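Local coordinates for A-type flavoprotein (Giardia intestinalis, PDB 2Q9U) that scavenges dioxygen in a human parasite, probably reducing it at a mu-oxo-diiron centre with electrons passed on by bound FMN, at residues A[22-25]-A[26-29]; A[181-184]-A[185-188]; A[205-208]-A[209-212]; A[243-246]-A[247-250]. All blocks are in the same frame, centred on the assembly; numbering follows the deposited sequence.

Contact 1 (A[22-25]-A[26-29])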
# COMPACT_ATOMS: atom_id res chain seq x y z
N ILE A 22 -0.02 -7.34 -25.97
CA ILE A 22 0.93 -6.60 -25.12
C ILE A 22 0.97 -7.24 -23.75
O ILE A 22 -0.01 -7.82 -23.29
CB ILE A 22 0.63 -5.08 -25.02
CG1 ILE A 22 -0.62 -4.76 -24.16
CG2 ILE A 22 0.51 -4.40 -26.43
CD1 ILE A 22 -0.31 -4.54 -22.63
N VAL A 23 2.12 -7.13 -23.10
CA VAL A 23 2.24 -7.60 -21.71
C VAL A 23 2.12 -6.37 -20.84
O VAL A 23 2.84 -5.37 -21.05
CB VAL A 23 3.58 -8.34 -21.43
CG1 VAL A 23 3.58 -8.82 -19.94
CG2 VAL A 23 3.73 -9.59 -22.35
N ASP A 24 1.16 -6.42 -19.92
CA ASP A 24 0.93 -5.31 -18.98
C ASP A 24 1.72 -5.65 -17.70
O ASP A 24 1.18 -6.20 -16.72
CB ASP A 24 -0.57 -5.10 -18.73
CG ASP A 24 -0.89 -3.78 -18.04
OD1 ASP A 24 0.03 -3.16 -17.47
OD2 ASP A 24 -2.08 -3.38 -18.01
N TRP A 25 3.00 -5.32 -17.73
CA TRP A 25 3.92 -5.61 -16.61
C TRP A 25 3.50 -4.90 -15.31
O TRP A 25 3.64 -5.45 -14.22
CB TRP A 25 5.34 -5.18 -17.01
CG TRP A 25 5.93 -6.04 -18.13
CD1 TRP A 25 6.05 -5.71 -19.46
CD2 TRP A 25 6.44 -7.37 -18.00
NE1 TRP A 25 6.62 -6.76 -20.16
CE2 TRP A 25 6.89 -7.78 -19.27
CE3 TRP A 25 6.58 -8.26 -16.91
CZ2 TRP A 25 7.47 -9.02 -19.50
CZ3 TRP A 25 7.17 -9.50 -17.14
CH2 TRP A 25 7.59 -9.87 -18.42
N MET A 26 2.94 -3.72 -15.42
CA MET A 26 2.76 -2.86 -14.25
C MET A 26 1.41 -2.88 -13.55
O MET A 26 1.30 -2.41 -12.40
CB MET A 26 3.11 -1.43 -14.63
CG MET A 26 4.55 -1.35 -15.08
SD MET A 26 5.11 0.30 -15.38
CE MET A 26 4.14 0.75 -16.76
N VAL A 27 0.39 -3.42 -14.22
CA VAL A 27 -0.96 -3.35 -13.67
C VAL A 27 -1.03 -4.13 -12.35
O VAL A 27 -0.54 -5.28 -12.26
CB VAL A 27 -2.09 -3.76 -14.66
CG1 VAL A 27 -2.01 -5.23 -15.09
CG2 VAL A 27 -3.49 -3.42 -14.07
N ARG A 28 -1.59 -3.50 -11.33
CA ARG A 28 -1.73 -4.15 -10.01
C ARG A 28 -3.16 -4.22 -9.51
O ARG A 28 -3.49 -5.08 -8.69
CB ARG A 28 -0.81 -3.52 -8.95
CG ARG A 28 0.69 -3.80 -9.18
CD ARG A 28 1.07 -5.27 -8.99
NE ARG A 28 2.47 -5.48 -9.38
CZ ARG A 28 2.88 -5.81 -10.61
NH1 ARG A 28 2.01 -6.04 -11.58
NH2 ARG A 28 4.19 -5.93 -10.86
N ILE A 29 -4.00 -3.31 -9.99
CA ILE A 29 -5.43 -3.33 -9.68
C ILE A 29 -6.15 -3.21 -11.00
O ILE A 29 -5.91 -2.28 -11.77
CB ILE A 29 -5.87 -2.20 -8.69
CG1 ILE A 29 -5.07 -2.24 -7.39
CG2 ILE A 29 -7.41 -2.30 -8.40
CD1 ILE A 29 -5.35 -3.44 -6.53
O HOH W 1 2.53 -2.09 -18.02
O HOH W 2 4.26 -7.99 -13.21

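Contact 2 (A[181-184]-A[185-188])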
# COMPACT_ATOMS: atom_id res chain seq x y z
N ARG A 181 6.79 -15.49 -21.82
CA ARG A 181 6.41 -16.81 -22.35
C ARG A 181 4.99 -16.74 -22.91
O ARG A 181 4.12 -16.16 -22.30
CB ARG A 181 6.43 -17.87 -21.22
CG ARG A 181 7.79 -18.53 -20.93
CD ARG A 181 8.80 -17.63 -20.21
NE ARG A 181 10.01 -18.39 -19.82
CZ ARG A 181 10.15 -19.04 -18.66
NH1 ARG A 181 9.19 -19.03 -17.74
NH2 ARG A 181 11.27 -19.71 -18.42
N ARG A 182 4.75 -17.40 -24.04
CA ARG A 182 3.41 -17.43 -24.61
C ARG A 182 2.63 -18.69 -24.30
O ARG A 182 1.42 -18.71 -24.47
CB ARG A 182 3.44 -17.16 -26.13
CG ARG A 182 4.13 -15.83 -26.49
CD ARG A 182 3.40 -14.57 -25.90
NE ARG A 182 4.36 -13.45 -25.94
CZ ARG A 182 4.68 -12.66 -24.95
NH1 ARG A 182 4.05 -12.73 -23.76
NH2 ARG A 182 5.63 -11.73 -25.17
N TRP A 183 3.32 -19.74 -23.84
CA TRP A 183 2.66 -21.02 -23.61
C TRP A 183 2.80 -21.48 -22.16
O TRP A 183 3.85 -21.31 -21.55
CB TRP A 183 3.27 -22.11 -24.47
CG TRP A 183 3.19 -21.91 -25.94
CD1 TRP A 183 4.20 -21.51 -26.78
CD2 TRP A 183 2.05 -22.15 -26.77
NE1 TRP A 183 3.75 -21.49 -28.08
CE2 TRP A 183 2.44 -21.89 -28.11
CE3 TRP A 183 0.73 -22.55 -26.51
CZ2 TRP A 183 1.56 -22.01 -29.20
CZ3 TRP A 183 -0.16 -22.69 -27.60
CH2 TRP A 183 0.27 -22.41 -28.93
N ALA A 184 1.75 -22.12 -21.66
CA ALA A 184 1.69 -22.59 -20.27
C ALA A 184 2.84 -23.56 -19.96
O ALA A 184 3.47 -23.49 -18.89
CB ALA A 184 0.32 -23.25 -20.00
N ASP A 185 3.13 -24.44 -20.92
CA ASP A 185 4.13 -25.50 -20.76
C ASP A 185 5.57 -24.95 -20.66
O ASP A 185 6.46 -25.63 -20.14
CB ASP A 185 3.99 -26.53 -21.90
CG ASP A 185 4.07 -25.89 -23.28
OD1 ASP A 185 5.19 -25.74 -23.80
OD2 ASP A 185 3.03 -25.49 -23.83
N GLU A 186 5.79 -23.73 -21.15
CA GLU A 186 7.06 -23.04 -20.96
C GLU A 186 7.24 -22.41 -19.58
O GLU A 186 8.33 -21.93 -19.27
CB GLU A 186 7.27 -21.99 -22.03
CG GLU A 186 7.19 -22.56 -23.46
CD GLU A 186 7.12 -21.47 -24.51
OE1 GLU A 186 6.45 -20.45 -24.28
OE2 GLU A 186 7.74 -21.65 -25.58
N CYS A 187 6.17 -22.39 -18.79
CA CYS A 187 6.17 -21.82 -17.45
C CYS A 187 6.15 -22.94 -16.43
O CYS A 187 6.24 -24.11 -16.83
CB CYS A 187 4.93 -20.93 -17.28
SG CYS A 187 4.87 -19.60 -18.47
N ASP A 188 6.02 -22.63 -15.14
CA ASP A 188 5.63 -23.69 -14.18
C ASP A 188 4.15 -23.88 -14.35
O ASP A 188 3.39 -22.99 -14.00
CB ASP A 188 5.94 -23.34 -12.71
CG ASP A 188 7.42 -23.39 -12.41
OD1 ASP A 188 8.14 -24.23 -13.00
OD2 ASP A 188 7.87 -22.56 -11.59
O HOH W 3 6.87 -18.28 -25.77

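Contact 3 (A[205-208]-A[209-212])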
# COMPACT_ATOMS: atom_id res chain seq x y z
N GLY A 205 -16.98 -16.87 -11.54
CA GLY A 205 -17.50 -17.70 -10.42
C GLY A 205 -19.01 -17.95 -10.49
O GLY A 205 -19.48 -19.03 -10.13
N LEU A 206 -19.76 -16.95 -10.95
CA LEU A 206 -21.22 -17.04 -10.99
C LEU A 206 -21.76 -17.63 -12.32
O LEU A 206 -22.99 -17.73 -12.51
CB LEU A 206 -21.88 -15.67 -10.74
CG LEU A 206 -21.69 -14.51 -11.73
CD1 LEU A 206 -22.68 -13.41 -11.41
CD2 LEU A 206 -20.27 -13.90 -11.72
N PHE A 207 -20.84 -18.04 -13.20
CA PHE A 207 -21.22 -18.46 -14.56
C PHE A 207 -20.97 -19.95 -14.88
O PHE A 207 -20.70 -20.32 -16.04
CB PHE A 207 -20.58 -17.52 -15.60
CG PHE A 207 -20.99 -16.06 -15.45
CD1 PHE A 207 -22.34 -15.69 -15.51
CD2 PHE A 207 -20.03 -15.06 -15.25
CE1 PHE A 207 -22.73 -14.37 -15.38
CE2 PHE A 207 -20.41 -13.74 -15.14
CZ PHE A 207 -21.76 -13.40 -15.19
N SER A 208 -21.10 -20.83 -13.87
CA SER A 208 -20.83 -22.28 -14.11
C SER A 208 -21.76 -22.88 -15.16
O SER A 208 -21.35 -23.72 -15.96
CB SER A 208 -20.89 -23.12 -12.82
OG SER A 208 -22.15 -22.96 -12.18
N ALA A 209 -23.02 -22.43 -15.17
CA ALA A 209 -24.00 -22.96 -16.13
C ALA A 209 -23.57 -22.58 -17.55
O ALA A 209 -23.60 -23.41 -18.48
CB ALA A 209 -25.39 -22.42 -15.82
N GLN A 210 -23.11 -21.34 -17.71
CA GLN A 210 -22.65 -20.86 -19.01
C GLN A 210 -21.38 -21.60 -19.43
O GLN A 210 -21.21 -21.91 -20.60
CB GLN A 210 -22.47 -19.34 -19.00
CG GLN A 210 -23.80 -18.53 -18.86
CD GLN A 210 -24.32 -18.39 -17.42
OE1 GLN A 210 -23.76 -18.94 -16.46
NE2 GLN A 210 -25.40 -17.62 -17.27
N MET A 211 -20.51 -21.93 -18.47
CA MET A 211 -19.33 -22.76 -18.76
C MET A 211 -19.68 -24.18 -19.22
O MET A 211 -19.01 -24.72 -20.13
CB MET A 211 -18.36 -22.80 -17.58
CG MET A 211 -17.09 -23.66 -17.84
SD MET A 211 -16.04 -23.00 -19.17
CE MET A 211 -15.43 -21.51 -18.37
N ARG A 212 -20.72 -24.77 -18.61
CA ARG A 212 -21.20 -26.10 -19.01
C ARG A 212 -21.60 -26.07 -20.49
O ARG A 212 -21.20 -26.96 -21.26
CB ARG A 212 -22.37 -26.56 -18.13
CG ARG A 212 -21.95 -27.08 -16.74
CD ARG A 212 -23.07 -27.89 -16.05
NE ARG A 212 -24.30 -27.12 -15.86
CZ ARG A 212 -24.54 -26.28 -14.85
NH1 ARG A 212 -23.64 -26.07 -13.90
NH2 ARG A 212 -25.71 -25.65 -14.79
O HOH W 4 -24.28 -19.99 -13.72

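Contact 4 (A[243-246]-A[247-250])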
# COMPACT_ATOMS: atom_id res chain seq x y z
N ILE A 243 -8.72 -27.61 -19.31
CA ILE A 243 -10.06 -28.07 -19.66
C ILE A 243 -10.68 -28.87 -18.51
O ILE A 243 -11.85 -28.62 -18.17
CB ILE A 243 -10.06 -28.91 -20.97
CG1 ILE A 243 -9.72 -28.00 -22.16
CG2 ILE A 243 -11.44 -29.55 -21.20
CD1 ILE A 243 -9.34 -28.75 -23.43
N ALA A 244 -9.90 -29.78 -17.93
CA ALA A 244 -10.39 -30.62 -16.80
C ALA A 244 -10.82 -29.80 -15.58
O ALA A 244 -11.83 -30.13 -14.94
CB ALA A 244 -9.36 -31.64 -16.40
N GLU A 245 -10.09 -28.73 -15.26
CA GLU A 245 -10.47 -27.84 -14.15
C GLU A 245 -11.78 -27.10 -14.43
O GLU A 245 -12.67 -27.06 -13.57
CB GLU A 245 -9.34 -26.84 -13.84
CG GLU A 245 -9.65 -25.85 -12.67
CD GLU A 245 -9.78 -26.52 -11.31
OE1 GLU A 245 -9.21 -27.62 -11.13
OE2 GLU A 245 -10.44 -25.95 -10.42
N TYR A 246 -11.90 -26.48 -15.60
CA TYR A 246 -13.17 -25.86 -15.99
C TYR A 246 -14.33 -26.87 -15.95
O TYR A 246 -15.45 -26.55 -15.50
CB TYR A 246 -13.08 -25.28 -17.40
CG TYR A 246 -12.61 -23.86 -17.50
CD1 TYR A 246 -12.50 -23.03 -16.38
CD2 TYR A 246 -12.32 -23.33 -18.76
CE1 TYR A 246 -12.06 -21.71 -16.51
CE2 TYR A 246 -11.91 -22.03 -18.90
CZ TYR A 246 -11.78 -21.22 -17.78
OH TYR A 246 -11.37 -19.92 -17.98
N ASP A 247 -14.07 -28.08 -16.41
CA ASP A 247 -15.11 -29.12 -16.41
C ASP A 247 -15.58 -29.48 -15.00
O ASP A 247 -16.79 -29.52 -14.73
CB ASP A 247 -14.64 -30.37 -17.15
CG ASP A 247 -15.75 -31.40 -17.31
OD1 ASP A 247 -16.78 -31.04 -17.92
OD2 ASP A 247 -15.62 -32.53 -16.79
N ARG A 248 -14.63 -29.74 -14.10
CA ARG A 248 -14.96 -30.02 -12.71
C ARG A 248 -15.70 -28.84 -12.11
O ARG A 248 -16.77 -29.00 -11.53
CB ARG A 248 -13.72 -30.37 -11.88
CG ARG A 248 -13.20 -31.80 -12.10
CD ARG A 248 -12.03 -32.12 -11.14
NE ARG A 248 -10.97 -31.11 -11.22
CZ ARG A 248 -9.88 -31.21 -11.99
NH1 ARG A 248 -9.70 -32.29 -12.76
NH2 ARG A 248 -8.98 -30.23 -12.01
N TRP A 249 -15.14 -27.64 -12.26
CA TRP A 249 -15.78 -26.46 -11.68
C TRP A 249 -17.20 -26.24 -12.21
O TRP A 249 -18.11 -25.96 -11.42
CB TRP A 249 -14.92 -25.18 -11.88
CG TRP A 249 -15.73 -23.95 -11.63
CD1 TRP A 249 -16.23 -23.53 -10.42
CD2 TRP A 249 -16.18 -23.01 -12.61
NE1 TRP A 249 -16.96 -22.37 -10.59
CE2 TRP A 249 -16.95 -22.03 -11.93
CE3 TRP A 249 -16.02 -22.90 -14.01
CZ2 TRP A 249 -17.55 -20.95 -12.59
CZ3 TRP A 249 -16.63 -21.81 -14.68
CH2 TRP A 249 -17.39 -20.85 -13.97
N SER A 250 -17.41 -26.38 -13.52
CA SER A 250 -18.75 -26.19 -14.12
C SER A 250 -19.77 -27.17 -13.52
O SER A 250 -20.98 -26.89 -13.52
CB SER A 250 -18.74 -26.33 -15.64
OG SER A 250 -18.39 -27.65 -16.03
O HOH W 5 -12.83 -32.96 -15.32
O HOH W 6 -10.29 -29.81 -8.75

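Contact 1 (A[22-25]-A[26-29])
Past Asp24, the last residue of strand 17-24, the backbone turns through Trp25 and Met26 in a type I beta turn and straightens at Val27, whose amide returns to the Asp24 side chain. Val27 N gives Asp24 OD1 a weak hydrogen bond of 3.3 Å, bent to 132° at the hydrogen. With CG anti to the backbone N (chi1 -167°), the carboxylate of Asp24 lies against the Val27 side chain; the two side chains cross at about a right angle, Asp24 OD2 3.4 Å from Val27 CB. A water reinforces the turn, donating to Asp24 OD1 at 2.8 Å and accepting from Met26 N. OD2 is taken up by Tyr41 OH on the neighbouring strand 39-46, so both oxygens are engaged and the rotation of the carboxylate is restrained. The turn leaves the mixed sheet of the beta-lactamase-like domain at a subunit interface, where Trp25 packs on Thr288 and Met26 on His271 of the second subunit. Arg28 folds back over the same turn, its chain bent at CG. NH1 donates to Trp25 O at 3.2 Å, arriving 29° out of the carbonyl plane, and to Val27 O at 2.7 Å, while NH2 adds a weak bond to Trp25 O (3.4 Å). A second water donates to that carbonyl oxygen and accepts from Arg28 NH2, which also bonds weakly to Ser295 O of the second subunit.

Contact 2 (A[181-184]-A[185-188])
Residues 184-186 form a short 3-10 turn, flanked by Trp183 and Cys187, in the loop that joins strand 166-170 to helix 189-204 in the beta-lactamase-like domain. Its backbone is closed by two successive i to i+3 bonds, Glu186 N to Trp183 O at 3.1 Å and Cys187 N to Ala184 O at 2.9 Å. Both donors lie well above the carbonyl planes, as the tight winding demands. The Glu186 side chain, extended beyond CG, returns to the start of the turn, where OE1 accepts from Trp183 N at 3.2 Å from above the carboxylate plane. That carboxylate also borders the indole: Glu186 CD lies in the ring plane at its edge, near CD1, with the two planes 76° apart.

The packed side is formed by Trp183 and Asp185, which run alongside each other in the same direction, Asp185 OD2 resting 3.4 Å from Trp183 CB. Arg235 of strand 234-235 ties the pair together, forming a salt bridge with Asp185 OD2 and a cation-pi contact with the indole. Ala184 faces Val192 and Val232 behind the turn.

The other side is looser: one water accepts from Arg182 N and donates to Glu186 OE1 at 2.7 Å, bridging the mouth of the turn. Here the Arg181 chain, bent at CG, lays its guanidinium over the Glu186 carbonyl without a hydrogen bond, O standing 3.3 Å from the guanidinium plane. Arg181 NH2 makes a long, weak ion pair with Glu287 of the second subunit. Nearer the backbone, Cys187 SG touches Arg181 CB at 3.6 Å.

Contact 3 (A[205-208]-A[209-212])
The first turn of helix 208-219 is started by Phe207 in the N-cap position, whose carbonyl receives the amide of Met211; this helix belongs to the beta-lactamase-like domain and comes soon after helix 189-204. The bond from Met211 N to Phe207 O measures 2.9 Å. Arg212 N repeats the pattern one residue on, donating to Ser208 O at 2.9 Å. Ala209 N, which has no helical carbonyl before it, is served by a water at 3.1 Å that donates in turn to Leu206 O.

The side chains of Phe207 and Gln210 meet over this first turn. Gln210 bends at CG and brings its amide back to the edge of the phenyl ring, CD lying 3.9 Å from Phe207 CD1, with the two planes almost perpendicular at 89°. Leu206 CG sits over the centre of one ring face, 3.6 Å from its plane. Phe207 also packs on His152, a residue of the diiron pocket, and is therefore a second-shell neighbour of the metal site. The Leu206 side chain comes about 5 Å from a bound FMN and packs on Asn319 of the third subunit, an FMN-binding residue, consistent with that flavin being held by the third subunit.

Farther along the turn Arg212, bent at CD, folds back toward the helix start. Its NH1 is bonded to Ser250 O on helix 236-250, and its guanidinium spreads over the backbone of Ala209, with CA of that alanine 3.4 Å from the guanidinium plane and offset toward the rim.

Contact 4 (A[243-246]-A[247-250])
Tyr246, Arg248 and Asp247 carry the largest share of this contact, and each is reached through the backbone bonds of the helix. Tyr246 O accepts from Ser250 N at 2.8 Å, Ala244 O from Arg248 N, and Ile243 O from Asp247 N. The Tyr246 ring leans out toward the side chain of Trp249, CD1 lying 4.2 Å from Trp249 CE3 in an oblique approach. Its hydroxyl is bonded to Phe173 N, which fixes the far end of the ring. Both aromatic residues lie on the inner side of helix 236-250, which packs against helices 189-204 and 208-219 of the diiron domain; Thr200 and Met211 touch both side chains.

On another side of the helix Arg248 turns back over the preceding turn. A bend at CD (chi3 -53°) lays its guanidinium on the backbone, Ala244 O standing 3.6 Å from the guanidinium plane over its centre. NH2 then forms an i to i+3 salt bridge with Glu245 OE1, 2.8 Å long. OE1 lies in the guanidinium plane, while NH2 meets it on the anti side, tilted 29° from the carboxylate plane. The two side chains cross at about a right angle. A water accepts from Arg248 NE and donates weakly to Glu245 OE1, while Glu245 OE2 is held by Tyr306 OH.

Asp247 is tied in differently: a water donates to its OD2 at 3.2 Å and to Ala244 O, and OD1 forms a salt bridge with Lys251. Ser250 OG donates to Asp247 O at 2.8 Å.

In the fold
Contacts 3 and 4 are direct neighbours, their centres 10 Å apart: Met211 of contact 3 spans both aromatic side chains of contact 4, with CB 3.5 Å from Trp249 CZ3 and CE 3.6 Å from Tyr246 CE2. Contacts 1 and 2 also touch, Val23 CG2 meeting Arg182 NH1 at 3.5 Å, and both border the second subunit. The two pairs stay separate, contacts 1 and 4 falling on opposite sides of the chain's centre. Relative to the cofactors, contact 3 comes nearest, the Phe207 side chain about 9 Å from the mu-oxo-diiron and that of Leu206 about 5 Å from an FMN; the side chains of Asp24 and Tyr246 are each about 11 Å from the diiron.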